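Local coordinates for spore germination protein GerM (Bacillus subtilis subsp. subtilis str. 168, PDB 6GZB), which is of unknown molecular function but affects both sporulation and germination, and carries two GerMN domains in tandem, at residues T108-D113 against A122-E127; G118-D123 against S151-V156. All blocks are in the same frame, centred on the assembly; numbering follows the deposited sequence.

Contact 1: T108-D113 against A122-E127; sequences TTVNVD and ADFSNE. With EDO (1,2-ethanediol), chain H.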
ATOM      1  N   THR A 108     -23.197  -6.727   3.772  1.00 36.91           N
ATOM      2  CA  THR A 108     -22.887  -5.354   4.160  1.00 33.17           C
ATOM      3  C   THR A 108     -23.193  -4.400   3.013  1.00 36.37           C
ATOM      4  O   THR A 108     -22.822  -4.654   1.869  1.00 37.45           O
ATOM      5  CB  THR A 108     -21.413  -5.200   4.578  1.00 32.04           C
ATOM      6  OG1 THR A 108     -21.124  -6.083   5.671  1.00 26.97           O
ATOM      7  CG2 THR A 108     -21.128  -3.765   5.000  1.00 35.26           C
ATOM      8  N   THR A 109     -23.928  -3.331   3.315  1.00 32.96           N
ATOM      9  CA  THR A 109     -24.137  -2.237   2.364  1.00 32.01           C
ATOM     10  C   THR A 109     -23.542  -0.954   2.938  1.00 29.96           C
ATOM     11  O   THR A 109     -23.233  -0.891   4.123  1.00 30.11           O
ATOM     12  CB  THR A 109     -25.636  -2.013   2.083  1.00 36.41           C
ATOM     13  OG1 THR A 109     -26.299  -1.627   3.293  1.00 37.00           O
ATOM     14  CG2 THR A 109     -26.277  -3.290   1.534  1.00 35.88           C
ATOM     15  N   VAL A 110     -23.373   0.066   2.103  1.00 33.59           N
ATOM     16  CA  VAL A 110     -22.642   1.252   2.526  1.00 31.72           C
ATOM     17  C   VAL A 110     -23.024   2.481   1.715  1.00 34.48           C
ATOM     18  O   VAL A 110     -23.302   2.382   0.524  1.00 37.63           O
ATOM     19  CB  VAL A 110     -21.118   1.029   2.425  1.00 39.68           C
ATOM     20  CG1 VAL A 110     -20.697   0.868   0.971  1.00 38.11           C
ATOM     21  CG2 VAL A 110     -20.357   2.170   3.092  1.00 38.12           C
ATOM     22  N   ASN A 111     -23.081   3.629   2.389  1.00 34.10           N
ATOM     23  CA  ASN A 111     -23.100   4.935   1.741  1.00 37.38           C
ATOM     24  C   ASN A 111     -21.783   5.667   1.998  1.00 37.38           C
ATOM     25  O   ASN A 111     -21.188   5.546   3.070  1.00 37.02           O
ATOM     26  CB  ASN A 111     -24.251   5.785   2.286  1.00 36.06           C
ATOM     27  CG  ASN A 111     -25.605   5.148   2.055  1.00 47.71           C
ATOM     28  OD1 ASN A 111     -25.898   4.665   0.964  1.00 50.01           O
ATOM     29  ND2 ASN A 111     -26.444   5.157   3.079  1.00 56.36           N
ATOM     30  N   VAL A 112     -21.367   6.476   1.032  1.00 36.08           N
ATOM     31  CA  VAL A 112     -20.156   7.260   1.171  1.00 40.06           C
ATOM     32  C   VAL A 112     -20.453   8.726   0.904  1.00 38.60           C
ATOM     33  O   VAL A 112     -20.937   9.097  -0.162  1.00 43.65           O
ATOM     34  CB  VAL A 112     -19.041   6.782   0.219  1.00 29.91           C
ATOM     35  CG1 VAL A 112     -17.797   7.638   0.396  1.00 32.11           C
ATOM     36  CG2 VAL A 112     -18.721   5.317   0.483  1.00 32.02           C
ATOM     37  N   ASP A 113     -20.130   9.557   1.879  1.00 40.75           N
ATOM     38  CA  ASP A 113     -20.302  10.990   1.761  1.00 38.29           C
ATOM     39  C   ASP A 113     -18.927  11.659   1.763  1.00 37.35           C
ATOM     40  O   ASP A 113     -18.199  11.627   2.758  1.00 39.07           O
ATOM     41  CB  ASP A 113     -21.147  11.490   2.939  1.00 45.98           C
ATOM     42  CG  ASP A 113     -21.388  12.980   2.894  1.00 45.26           C
ATOM     43  OD1 ASP A 113     -21.509  13.518   1.778  1.00 65.84           O
ATOM     44  OD2 ASP A 113     -21.480  13.602   3.974  1.00 53.32           O
ATOM     45  N   ALA A 122     -17.836   6.798   5.582  1.00 34.01           N
ATOM     46  CA  ALA A 122     -18.363   5.532   5.109  1.00 31.95           C
ATOM     47  C   ALA A 122     -19.338   4.989   6.129  1.00 28.39           C
ATOM     48  O   ALA A 122     -18.944   4.618   7.234  1.00 30.99           O
ATOM     49  CB  ALA A 122     -17.233   4.540   4.881  1.00 30.12           C
ATOM     50  N   ASP A 123     -20.614   4.952   5.753  1.00 31.08           N
ATOM     51  CA  ASP A 123     -21.684   4.586   6.679  1.00 29.84           C
ATOM     52  C   ASP A 123     -22.215   3.207   6.295  1.00 29.63           C
ATOM     53  O   ASP A 123     -22.806   3.037   5.236  1.00 35.82           O
ATOM     54  CB  ASP A 123     -22.805   5.635   6.621  1.00 36.92           C
ATOM     55  CG  ASP A 123     -23.822   5.491   7.755  1.00 40.15           C
ATOM     56  OD1 ASP A 123     -23.712   4.537   8.555  1.00 39.65           O
ATOM     57  OD2 ASP A 123     -24.769   6.301   7.813  1.00 46.20           O
ATOM     58  N   PHE A 124     -21.965   2.224   7.151  1.00 33.24           N
ATOM     59  CA  PHE A 124     -22.209   0.821   6.820  1.00 31.92           C
ATOM     60  C   PHE A 124     -23.505   0.334   7.465  1.00 35.95           C
ATOM     61  O   PHE A 124     -23.924   0.833   8.511  1.00 36.58           O
ATOM     62  CB  PHE A 124     -21.043  -0.052   7.311  1.00 33.37           C
ATOM     63  CG  PHE A 124     -19.748   0.204   6.593  1.00 32.47           C
ATOM     64  CD1 PHE A 124     -19.462  -0.442   5.403  1.00 32.95           C
ATOM     65  CD2 PHE A 124     -18.787   1.043   7.138  1.00 34.35           C
ATOM     66  CE1 PHE A 124     -18.263  -0.224   4.747  1.00 32.51           C
ATOM     67  CE2 PHE A 124     -17.581   1.268   6.483  1.00 35.03           C
ATOM     68  CZ  PHE A 124     -17.318   0.626   5.291  1.00 29.70           C
ATOM     69  N   SER A 125     -24.096  -0.695   6.878  1.00 35.25           N
ATOM     70  CA  SER A 125     -25.186  -1.409   7.512  1.00 32.01           C
ATOM     71  C   SER A 125     -24.664  -2.272   8.663  1.00 38.78           C
ATOM     72  O   SER A 125     -23.454  -2.406   8.851  1.00 36.81           O
ATOM     73  CB  SER A 125     -25.913  -2.272   6.484  1.00 38.27           C
ATOM     74  OG  SER A 125     -25.144  -3.403   6.119  1.00 39.74           O
ATOM     75  N   ASN A 126     -25.583  -2.882   9.406  1.00 38.76           N
ATOM     76  CA  ASN A 126     -25.234  -3.565  10.646  1.00 32.78           C
ATOM     77  C   ASN A 126     -24.454  -4.853  10.421  1.00 33.28           C
ATOM     78  O   ASN A 126     -23.768  -5.331  11.334  1.00 34.23           O
ATOM     79  CB  ASN A 126     -26.484  -3.860  11.474  1.00 35.39           C
ATOM     80  CG  ASN A 126     -26.152  -4.214  12.913  1.00 37.00           C
ATOM     81  OD1 ASN A 126     -26.303  -5.362  13.335  1.00 42.29           O
ATOM     82  ND2 ASN A 126     -25.631  -3.245  13.652  1.00 42.24           N
ATOM     83  N   GLU A 127     -24.562  -5.421   9.224  1.00 32.63           N
ATOM     84  CA  GLU A 127     -23.785  -6.625   8.873  1.00 37.38           C
ATOM     85  C   GLU A 127     -22.277  -6.387   8.967  1.00 36.26           C
ATOM     86  O   GLU A 127     -21.494  -7.341   9.074  1.00 34.69           O
ATOM     87  CB  GLU A 127     -24.130  -7.088   7.460  1.00 35.50           C
ATOM     88  CG  GLU A 127     -25.487  -7.757   7.347  1.00 40.44           C
ATOM     89  CD  GLU A 127     -26.620  -6.770   7.171  1.00 44.91           C
ATOM     90  OE1 GLU A 127     -26.357  -5.544   7.130  1.00 41.21           O
ATOM     91  OE2 GLU A 127     -27.776  -7.228   7.046  1.00 59.21           O
TER
HETATM   92  C1  EDO H 404     -27.025   1.985   4.439  1.00 55.40           C
HETATM   93  O1  EDO H 404     -26.320   1.038   3.621  1.00 47.65           O
HETATM   94  C2  EDO H 404     -26.769   1.715   5.917  1.00 48.76           C
HETATM   95  O2  EDO H 404     -26.918   2.920   6.682  1.00 46.37           O
HETATM   96  O   HOH W   1     -25.731   6.978   5.079  1.00 43.01           O

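Contact 2: G118-D123 against S151-V156; sequences GTAIAD and SSIDKV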
ATOM      1  N   GLY A 118     -11.820  16.772   2.210  1.00 41.24           N
ATOM      2  CA  GLY A 118     -11.114  15.543   1.841  1.00 44.85           C
ATOM      3  C   GLY A 118     -11.510  14.345   2.693  1.00 46.59           C
ATOM      4  O   GLY A 118     -10.980  13.250   2.520  1.00 40.45           O
ATOM      5  N   THR A 119     -12.475  14.542   3.584  1.00 32.37           N
ATOM      6  CA  THR A 119     -12.938  13.487   4.467  1.00 33.68           C
ATOM      7  C   THR A 119     -14.032  12.690   3.785  1.00 33.92           C
ATOM      8  O   THR A 119     -15.002  13.256   3.290  1.00 38.32           O
ATOM      9  CB  THR A 119     -13.507  14.067   5.777  1.00 38.41           C
ATOM     10  OG1 THR A 119     -12.466  14.738   6.491  1.00 37.24           O
ATOM     11  CG2 THR A 119     -14.083  12.967   6.653  1.00 43.68           C
ATOM     12  N   ALA A 120     -13.878  11.371   3.762  1.00 32.02           N
ATOM     13  CA  ALA A 120     -14.958  10.496   3.329  1.00 30.57           C
ATOM     14  C   ALA A 120     -15.574   9.817   4.528  1.00 33.82           C
ATOM     15  O   ALA A 120     -14.867   9.260   5.371  1.00 31.78           O
ATOM     16  CB  ALA A 120     -14.442   9.456   2.353  1.00 35.08           C
ATOM     17  N   ILE A 121     -16.897   9.876   4.608  1.00 28.84           N
ATOM     18  CA  ILE A 121     -17.618   9.201   5.665  1.00 30.88           C
ATOM     19  C   ILE A 121     -18.275   7.951   5.101  1.00 29.38           C
ATOM     20  O   ILE A 121     -19.122   8.026   4.210  1.00 33.60           O
ATOM     21  CB  ILE A 121     -18.685  10.123   6.290  1.00 32.19           C
ATOM     22  CG1 ILE A 121     -18.007  11.313   6.973  1.00 38.79           C
ATOM     23  CG2 ILE A 121     -19.512   9.361   7.309  1.00 31.33           C
ATOM     24  CD1 ILE A 121     -18.935  12.469   7.259  1.00 51.87           C
ATOM     25  N   ALA A 122     -17.836   6.798   5.582  1.00 34.01           N
ATOM     26  CA  ALA A 122     -18.363   5.532   5.109  1.00 31.95           C
ATOM     27  C   ALA A 122     -19.338   4.989   6.129  1.00 28.39           C
ATOM     28  O   ALA A 122     -18.944   4.618   7.234  1.00 30.99           O
ATOM     29  CB  ALA A 122     -17.233   4.540   4.881  1.00 30.12           C
ATOM     30  N   ASP A 123     -20.614   4.952   5.753  1.00 31.08           N
ATOM     31  CA  ASP A 123     -21.684   4.586   6.679  1.00 29.84           C
ATOM     32  C   ASP A 123     -22.215   3.207   6.295  1.00 29.63           C
ATOM     33  O   ASP A 123     -22.806   3.037   5.236  1.00 35.82           O
ATOM     34  CB  ASP A 123     -22.805   5.635   6.621  1.00 36.92           C
ATOM     35  CG  ASP A 123     -23.822   5.491   7.755  1.00 40.15           C
ATOM     36  OD1 ASP A 123     -23.712   4.537   8.555  1.00 39.65           O
ATOM     37  OD2 ASP A 123     -24.769   6.301   7.813  1.00 46.20           O
ATOM     38  N   SER A 151      -8.353  10.911  -5.310  1.00 37.17           N
ATOM     39  CA  SER A 151      -7.668  12.174  -5.031  1.00 43.50           C
ATOM     40  C   SER A 151      -8.521  13.093  -4.150  1.00 29.72           C
ATOM     41  O   SER A 151      -7.995  13.955  -3.458  1.00 40.74           O
ATOM     42  CB  SER A 151      -7.278  12.877  -6.331  1.00 37.32           C
ATOM     43  OG  SER A 151      -8.429  13.236  -7.060  1.00 54.56           O
ATOM     44  N   SER A 152      -9.941  12.904  -4.228  1.00 35.48           N
ATOM     45  CA  SER A 152     -10.853  13.703  -3.420  1.00 36.82           C
ATOM     46  C   SER A 152     -10.949  13.208  -1.975  1.00 39.48           C
ATOM     47  O   SER A 152     -11.599  13.846  -1.157  1.00 37.70           O
ATOM     48  CB  SER A 152     -12.247  13.697  -4.045  1.00 42.73           C
ATOM     49  OG  SER A 152     -12.813  12.393  -4.036  1.00 50.95           O
ATOM     50  N   ILE A 153     -10.316  12.075  -1.670  1.00 37.47           N
ATOM     51  CA  ILE A 153     -10.360  11.515  -0.321  1.00 33.49           C
ATOM     52  C   ILE A 153      -8.952  11.300   0.238  1.00 31.43           C
ATOM     53  O   ILE A 153      -8.158  10.537  -0.322  1.00 32.23           O
ATOM     54  CB  ILE A 153     -11.113  10.175  -0.308  1.00 30.22           C
ATOM     55  CG1 ILE A 153     -12.517  10.347  -0.883  1.00 32.03           C
ATOM     56  CG2 ILE A 153     -11.222   9.641   1.108  1.00 31.51           C
ATOM     57  CD1 ILE A 153     -13.214   9.042  -1.203  1.00 32.04           C
ATOM     58  N   ASP A 154      -8.642  11.947   1.359  1.00 30.76           N
ATOM     59  CA  ASP A 154      -7.403  11.639   2.069  1.00 36.23           C
ATOM     60  C   ASP A 154      -7.598  11.307   3.540  1.00 27.51           C
ATOM     61  O   ASP A 154      -6.644  10.967   4.222  1.00 38.35           O
ATOM     62  CB  ASP A 154      -6.389  12.775   1.916  1.00 45.17           C
ATOM     63  CG  ASP A 154      -7.001  14.135   2.140  1.00 56.79           C
ATOM     64  OD1 ASP A 154      -7.839  14.265   3.056  1.00 62.69           O
ATOM     65  OD2 ASP A 154      -6.662  15.070   1.383  1.00 75.55           O
ATOM     66  N   LYS A 155      -8.842  11.341   4.009  1.00 31.93           N
ATOM     67  CA  LYS A 155      -9.161  10.981   5.391  1.00 32.68           C
ATOM     68  C   LYS A 155     -10.477  10.231   5.415  1.00 29.94           C
ATOM     69  O   LYS A 155     -11.338  10.446   4.559  1.00 32.38           O
ATOM     70  CB  LYS A 155      -9.312  12.237   6.260  1.00 42.39           C
ATOM     71  CG  LYS A 155      -8.027  13.006   6.505  1.00 46.41           C
ATOM     72  CD  LYS A 155      -8.291  14.274   7.309  1.00 51.54           C
ATOM     73  CE  LYS A 155      -9.256  15.218   6.599  1.00 53.35           C
ATOM     74  NZ  LYS A 155      -8.570  16.053   5.576  1.00 63.67           N
ATOM     75  N   VAL A 156     -10.662   9.400   6.431  1.00 27.78           N
ATOM     76  CA  VAL A 156     -11.807   8.504   6.456  1.00 29.14           C
ATOM     77  C   VAL A 156     -12.444   8.486   7.838  1.00 28.14           C
ATOM     78  O   VAL A 156     -11.749   8.461   8.855  1.00 26.07           O
ATOM     79  CB  VAL A 156     -11.393   7.070   6.056  1.00 28.82           C
ATOM     80  CG1 VAL A 156     -12.535   6.100   6.271  1.00 26.81           C
ATOM     81  CG2 VAL A 156     -10.932   7.037   4.606  1.00 33.24           C
TER

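Contact 1: T108-D113 against A122-E127
Over one face of the Phe124 ring lies Val110 CG2, 3.8 Å from the ring centroid and 23° off the normal, a CH-pi contact displaced toward the CD1-CE1 side. Val110 presents this methyl because its chi1 of 66° sets CG2 anti to the backbone N. Thr108 CG2 approaches the same ring obliquely, 3.7 Å from Phe124 CD1, and Phe128 stacks on Phe124 from outside the two segments. Val110 and Phe124 form a non-hydrogen-bonded pair of the antiparallel strands 110-114 and 119-124, a beta hairpin at one edge of the mixed sheet in the first GerMN domain; Leu83 of helix 78-84 and Val143 of helix 136-147 lie against their side chains. The next pair is hydrogen-bonded: Asp123 N reaches Asn111 O at 2.8 Å, nearly straight at 177°, and Asn111 N returns to Asp123 O. On their side of the sheet, a water links Asn111 ND2 to Asp123 OD2, while Gly162 N holds Asp123 OD1. Beyond the regular strands, Ser125 OG takes over as acceptor for Thr109 N at 3.1 Å, and gives its own proton to Glu127 OE1 at 2.7 Å, which fixes the hydroxyl's direction.

Contact 2: G118-D123 against S151-V156
Gly118 O is gripped by two backbone N-H groups of consecutive residues, and the two bonds differ in quality. Asp154 N lies 2.9 Å from Gly118 O, in the carbonyl plane and on a lone pair; Lys155 N is farther from Gly118 O, at 3.2 Å, and sits 39° above that plane. The fork marks where the chain leaves the turn at 151-154 and enters strand 155-160. Gly118 itself has a positive phi, at backbone angles that call for glycine, and its CA comes close enough to Ser152 O for a CA-H...O contact. From there the pairing is regular and parallel: Ala120 N donates to Lys155 O at 2.8 Å and 173°, with Thr119 beside Lys155 and Ala120 beside Val156. These are the neighbouring parallel strands of a beta-alpha-beta unit, 119-124 and 155-160, connected through helix 136-147, whose Leu147 touches Val156. On the side of the sheet that faces this helix, Ala120 CB packs against Ile153 CG2 at 3.5 Å, tighter than usual van der Waals contact, and Ile153 CD1 also borders the same methyl. Across the other face, the side chains of Thr119 and Lys155 run obliquely over one another, with Thr119 OG1 3.2 Å from Lys155 CE. Lys155 bends at its last two torsions, which turns NZ back along the turn to Asp154 OD1, a salt bridge of 3.2 Å met on the syn side of the carboxylate. Asp117 O takes a further hydrogen bond from the same ammonium, while Asp117 OD1 accepts from Thr119 N, so the backbone and the side chain of this aspartate are both used where strand 119-124 begins.

How the contacts relate
Strand 119-124 is common to both contacts, which share Ala122 and Asp123 and have centres about 14 Å apart. Contact 1 pairs it with the outermost strand 110-114, antiparallel; contact 2 pairs its start with the inner strand 155-160, parallel. A probable hydrogen bond from Ile121 N to Asp113 O, 2.9 Å, carries the hairpin on between them, and Val112 CG1 packs 4.3 Å from Ala120 CB. Contact 2 is the more buried, consistent with its inner strand, though Ser152 and Asp154 are exposed; contact 1 is partly buried. Both rest on backbone bonds; contact 1 adds a CH-pi contact and a serine hydroxyl, contact 2 a forked carbonyl, tight aliphatic packing and a lysine-aspartate salt bridge.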